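Local structure of trehalose-6-phosphate phosphatase (Neosartorya fumigata, 5DXL) at residues A[62-74]-A[82-96]. The protein is a trehalose-phosphatase family member of the HAD clan, built on a Rossmann-like core. Numbering follows the deposited sequence. Where two conformers were deposited one is given.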
# COMPACT_ATOMS: atom_id res chain seq x y z
N VAL A 62 -5.42 10.58 7.29
CA VAL A 62 -4.04 10.28 6.92
C VAL A 62 -3.74 8.81 7.15
O VAL A 62 -3.85 8.31 8.28
CB VAL A 62 -3.04 11.15 7.72
CG1 VAL A 62 -1.61 10.87 7.28
CG2 VAL A 62 -3.36 12.64 7.54
N TRP A 63 -3.38 8.12 6.07
CA TRP A 63 -3.13 6.68 6.11
C TRP A 63 -1.69 6.34 5.75
O TRP A 63 -1.14 6.87 4.77
CB TRP A 63 -4.06 5.94 5.14
CG TRP A 63 -5.44 5.80 5.70
CD1 TRP A 63 -6.45 6.71 5.63
CD2 TRP A 63 -5.93 4.70 6.47
NE1 TRP A 63 -7.57 6.23 6.29
CE2 TRP A 63 -7.27 5.00 6.82
CE3 TRP A 63 -5.38 3.49 6.88
CZ2 TRP A 63 -8.05 4.11 7.56
CZ3 TRP A 63 -6.16 2.62 7.62
CH2 TRP A 63 -7.48 2.94 7.95
N ILE A 64 -1.09 5.45 6.54
CA ILE A 64 0.19 4.84 6.21
C ILE A 64 -0.11 3.40 5.76
O ILE A 64 -0.72 2.64 6.51
CB ILE A 64 1.15 4.82 7.43
CG1 ILE A 64 1.28 6.20 8.09
CG2 ILE A 64 2.54 4.29 7.02
CD1 ILE A 64 1.68 7.31 7.14
N ILE A 65 0.30 3.05 4.54
CA ILE A 65 -0.02 1.75 3.95
C ILE A 65 1.29 1.06 3.63
O ILE A 65 1.95 1.39 2.65
CB ILE A 65 -0.91 1.91 2.71
CG1 ILE A 65 -2.16 2.71 3.07
CG2 ILE A 65 -1.32 0.55 2.14
CD1 ILE A 65 -2.99 3.13 1.87
N SER A 66 1.67 0.10 4.47
CA SER A 66 3.06 -0.35 4.55
C SER A 66 3.22 -1.86 4.66
O SER A 66 2.35 -2.56 5.17
CB SER A 66 3.72 0.33 5.76
OG SER A 66 5.01 -0.19 6.03
N GLY A 67 4.35 -2.37 4.16
CA GLY A 67 4.67 -3.78 4.34
C GLY A 67 5.20 -4.09 5.73
O GLY A 67 5.35 -5.26 6.10
N ARG A 68 5.48 -3.05 6.51
CA ARG A 68 6.07 -3.24 7.83
C ARG A 68 5.15 -3.97 8.79
O ARG A 68 3.92 -3.91 8.66
CB ARG A 68 6.43 -1.88 8.46
CG ARG A 68 7.54 -1.14 7.77
CD ARG A 68 8.90 -1.62 8.23
NE ARG A 68 9.92 -0.66 7.86
CZ ARG A 68 11.11 -0.58 8.42
NH1 ARG A 68 11.45 -1.41 9.39
NH2 ARG A 68 11.96 0.36 8.02
N ASP A 69 5.75 -4.64 9.77
CA ASP A 69 5.02 -5.31 10.83
C ASP A 69 4.08 -4.36 11.57
O ASP A 69 4.37 -3.17 11.73
CB ASP A 69 5.97 -5.91 11.88
CG ASP A 69 6.78 -7.07 11.35
OD1 ASP A 69 6.53 -7.57 10.23
OD2 ASP A 69 7.69 -7.50 12.10
N GLN A 70 2.98 -4.91 12.06
CA GLN A 70 2.08 -4.19 12.95
C GLN A 70 2.85 -3.59 14.12
O GLN A 70 2.67 -2.42 14.48
CB GLN A 70 0.98 -5.13 13.45
CG GLN A 70 0.06 -4.58 14.52
CD GLN A 70 -0.83 -5.66 15.09
OE1 GLN A 70 -0.60 -6.85 14.87
NE2 GLN A 70 -1.85 -5.25 15.83
N ALA A 71 3.74 -4.38 14.71
CA ALA A 71 4.47 -3.92 15.89
C ALA A 71 5.38 -2.74 15.58
O ALA A 71 5.59 -1.87 16.44
CB ALA A 71 5.27 -5.08 16.49
N PHE A 72 5.90 -2.68 14.36
CA PHE A 72 6.77 -1.59 13.94
C PHE A 72 5.98 -0.30 13.79
O PHE A 72 6.37 0.75 14.33
CB PHE A 72 7.48 -1.92 12.63
CG PHE A 72 8.40 -0.82 12.14
CD1 PHE A 72 7.92 0.18 11.30
CD2 PHE A 72 9.73 -0.80 12.52
CE1 PHE A 72 8.76 1.18 10.86
CE2 PHE A 72 10.58 0.20 12.07
CZ PHE A 72 10.09 1.19 11.24
N LEU A 73 4.87 -0.36 13.06
CA LEU A 73 4.07 0.84 12.85
C LEU A 73 3.54 1.35 14.18
O LEU A 73 3.55 2.54 14.44
CB LEU A 73 2.90 0.59 11.89
CG LEU A 73 3.26 0.29 10.43
CD1 LEU A 73 1.98 0.26 9.61
CD2 LEU A 73 4.26 1.30 9.87
N ASP A 74 3.07 0.43 15.02
CA ASP A 74 2.50 0.88 16.29
C ASP A 74 3.56 1.49 17.18
O ASP A 74 3.32 2.52 17.82
CB ASP A 74 1.80 -0.26 17.02
CG ASP A 74 0.81 0.25 18.05
OD1 ASP A 74 0.35 1.41 17.91
OD2 ASP A 74 0.51 -0.48 19.00
N GLU A 82 -4.46 9.86 15.39
CA GLU A 82 -5.26 10.11 14.20
C GLU A 82 -4.81 9.34 12.97
O GLU A 82 -5.53 9.29 11.97
CB GLU A 82 -5.26 11.61 13.87
CG GLU A 82 -5.83 12.52 14.98
CD GLU A 82 -4.80 12.89 16.03
OE1 GLU A 82 -3.65 12.42 15.96
OE2 GLU A 82 -5.16 13.66 16.95
N LEU A 83 -3.62 8.74 13.01
CA LEU A 83 -3.16 8.03 11.82
C LEU A 83 -3.93 6.75 11.62
O LEU A 83 -4.08 5.95 12.55
CB LEU A 83 -1.68 7.67 11.92
CG LEU A 83 -0.63 8.77 11.81
CD1 LEU A 83 0.75 8.11 11.92
CD2 LEU A 83 -0.77 9.49 10.47
N GLY A 84 -4.39 6.53 10.39
CA GLY A 84 -4.82 5.21 9.99
C GLY A 84 -3.59 4.40 9.63
O GLY A 84 -2.69 4.91 8.96
N LEU A 85 -3.52 3.15 10.08
CA LEU A 85 -2.35 2.31 9.83
C LEU A 85 -2.75 1.00 9.15
O LEU A 85 -3.63 0.30 9.63
CB LEU A 85 -1.60 2.01 11.14
CG LEU A 85 -1.14 3.27 11.90
CD1 LEU A 85 -0.61 2.86 13.28
CD2 LEU A 85 -0.06 4.04 11.11
N SER A 86 -2.09 0.69 8.04
CA SER A 86 -2.26 -0.59 7.35
C SER A 86 -0.90 -1.27 7.34
O SER A 86 0.06 -0.74 6.78
CB SER A 86 -2.79 -0.38 5.94
OG SER A 86 -2.76 -1.60 5.19
N ALA A 87 -0.80 -2.41 8.03
CA ALA A 87 0.48 -3.08 8.22
C ALA A 87 0.48 -4.47 7.61
O ALA A 87 -0.58 -5.05 7.37
CB ALA A 87 0.81 -3.17 9.72
N GLU A 88 1.69 -4.98 7.36
CA GLU A 88 1.89 -6.37 6.94
C GLU A 88 1.09 -6.68 5.68
O GLU A 88 0.38 -7.68 5.60
CB GLU A 88 1.55 -7.33 8.08
CG GLU A 88 2.46 -7.12 9.27
CD GLU A 88 2.30 -8.14 10.38
OE1 GLU A 88 2.08 -9.34 10.08
OE2 GLU A 88 2.41 -7.74 11.57
N HIS A 89 1.21 -5.79 4.70
CA HIS A 89 0.59 -5.99 3.39
C HIS A 89 -0.92 -6.22 3.50
O HIS A 89 -1.45 -7.21 2.98
CB HIS A 89 1.28 -7.15 2.66
CG HIS A 89 2.76 -6.96 2.51
ND1 HIS A 89 3.67 -7.46 3.40
CD2 HIS A 89 3.47 -6.28 1.58
CE1 HIS A 89 4.89 -7.13 3.02
NE2 HIS A 89 4.80 -6.41 1.92
N GLY A 90 -1.60 -5.32 4.20
CA GLY A 90 -3.05 -5.33 4.27
C GLY A 90 -3.64 -6.31 5.28
O GLY A 90 -4.84 -6.52 5.29
N CYS A 91 -2.80 -6.91 6.11
CA CYS A 91 -3.30 -7.92 7.03
C CYS A 91 -3.74 -7.36 8.38
O CYS A 91 -4.54 -7.98 9.07
CB CYS A 91 -2.25 -9.00 7.24
SG CYS A 91 -2.07 -10.03 5.77
N PHE A 92 -3.23 -6.19 8.74
CA PHE A 92 -3.60 -5.54 9.99
C PHE A 92 -4.00 -4.10 9.72
O PHE A 92 -3.30 -3.40 8.99
CB PHE A 92 -2.45 -5.56 11.00
CG PHE A 92 -2.18 -6.92 11.58
CD1 PHE A 92 -2.89 -7.38 12.66
CD2 PHE A 92 -1.21 -7.74 11.02
CE1 PHE A 92 -2.64 -8.65 13.19
CE2 PHE A 92 -0.95 -9.00 11.54
CZ PHE A 92 -1.67 -9.45 12.63
N ILE A 93 -5.12 -3.67 10.28
CA ILE A 93 -5.56 -2.30 10.07
C ILE A 93 -5.98 -1.65 11.38
O ILE A 93 -6.62 -2.28 12.22
CB ILE A 93 -6.72 -2.22 9.06
CG1 ILE A 93 -7.00 -0.78 8.66
CG2 ILE A 93 -7.99 -2.84 9.62
CD1 ILE A 93 -7.97 -0.66 7.51
N ARG A 94 -5.58 -0.39 11.55
CA ARG A 94 -6.05 0.42 12.68
C ARG A 94 -6.68 1.68 12.12
O ARG A 94 -6.02 2.44 11.42
CB ARG A 94 -4.91 0.77 13.64
CG ARG A 94 -5.41 1.54 14.90
CD ARG A 94 -4.28 2.30 15.68
NE ARG A 94 -3.89 3.56 15.04
CZ ARG A 94 -3.01 4.41 15.57
NH1 ARG A 94 -2.43 4.10 16.74
NH2 ARG A 94 -2.68 5.55 14.94
N GLN A 95 -7.97 1.88 12.40
CA GLN A 95 -8.65 3.09 11.94
C GLN A 95 -8.14 4.31 12.70
O GLN A 95 -7.72 4.20 13.85
CB GLN A 95 -10.17 2.98 12.15
CG GLN A 95 -10.88 1.89 11.35
CD GLN A 95 -10.86 2.16 9.85
OE1 GLN A 95 -10.94 3.31 9.41
NE2 GLN A 95 -10.76 1.11 9.06
N PRO A 96 -8.19 5.49 12.06
CA PRO A 96 -7.92 6.73 12.79
C PRO A 96 -8.72 6.82 14.10
O PRO A 96 -9.92 6.53 14.10
CB PRO A 96 -8.37 7.81 11.80
CG PRO A 96 -8.09 7.19 10.45
CD PRO A 96 -8.46 5.72 10.63
O HOH W 1 -6.36 10.87 9.96
O HOH W 2 -0.38 -2.71 4.39
O HOH W 3 3.94 -7.29 14.48
O HOH W 4 -2.36 1.68 18.21
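Trp63 lies flat against Gly84, whose CA stands 3.6 Å from the centroid of the six-membered ring, a CH-pi contact over one face. With CG anti to the carbonyl carbon (chi1 -77°), the indole reaches across strand 84-87 to strand 92-94 and the loop that follows it. Ile93 CG1 meets its edge, and Pro96 CD comes within 3.5 Å of Trp63 CZ2. This is the tight part of the contact. Strands 62-65 and 84-87 run parallel beneath it, tied by four backbone bonds from Gly84 N to Val62 O through Ser66 N to Ser86 O. At their C-terminal ends a water is held among buried Ser66 O, Ser86 OG and Gly90 N. On the other sheet face, Ile64 and Leu85 lie side by side, and Leu73 CD1 of the helix packs 3.6 Å from Ala87 CB.

Gln70, extended, lays OE1 over one face of the Phe92 ring. Its N gives Glu88 OE2 a nearly straight bond (2.9 Å, 172°) at the anti lone pair, while Glu88 OE1 pairs with Arg136. Farther along the helix, Asp74 OD1 and Arg94 NH1 are bridged by water, without a direct salt bridge.

The solvent side is the turn, where the exposed His89 ring lies over Gly67 CA and exposed Asp69 sits beside Glu88.

The contact closes a beta-alpha-beta unit of strand 60-65, helix 70-77 and strand 84-87. Strands 21-25 and 92-94 flank the pair, and helix 190-199 packs on the Trp63 face.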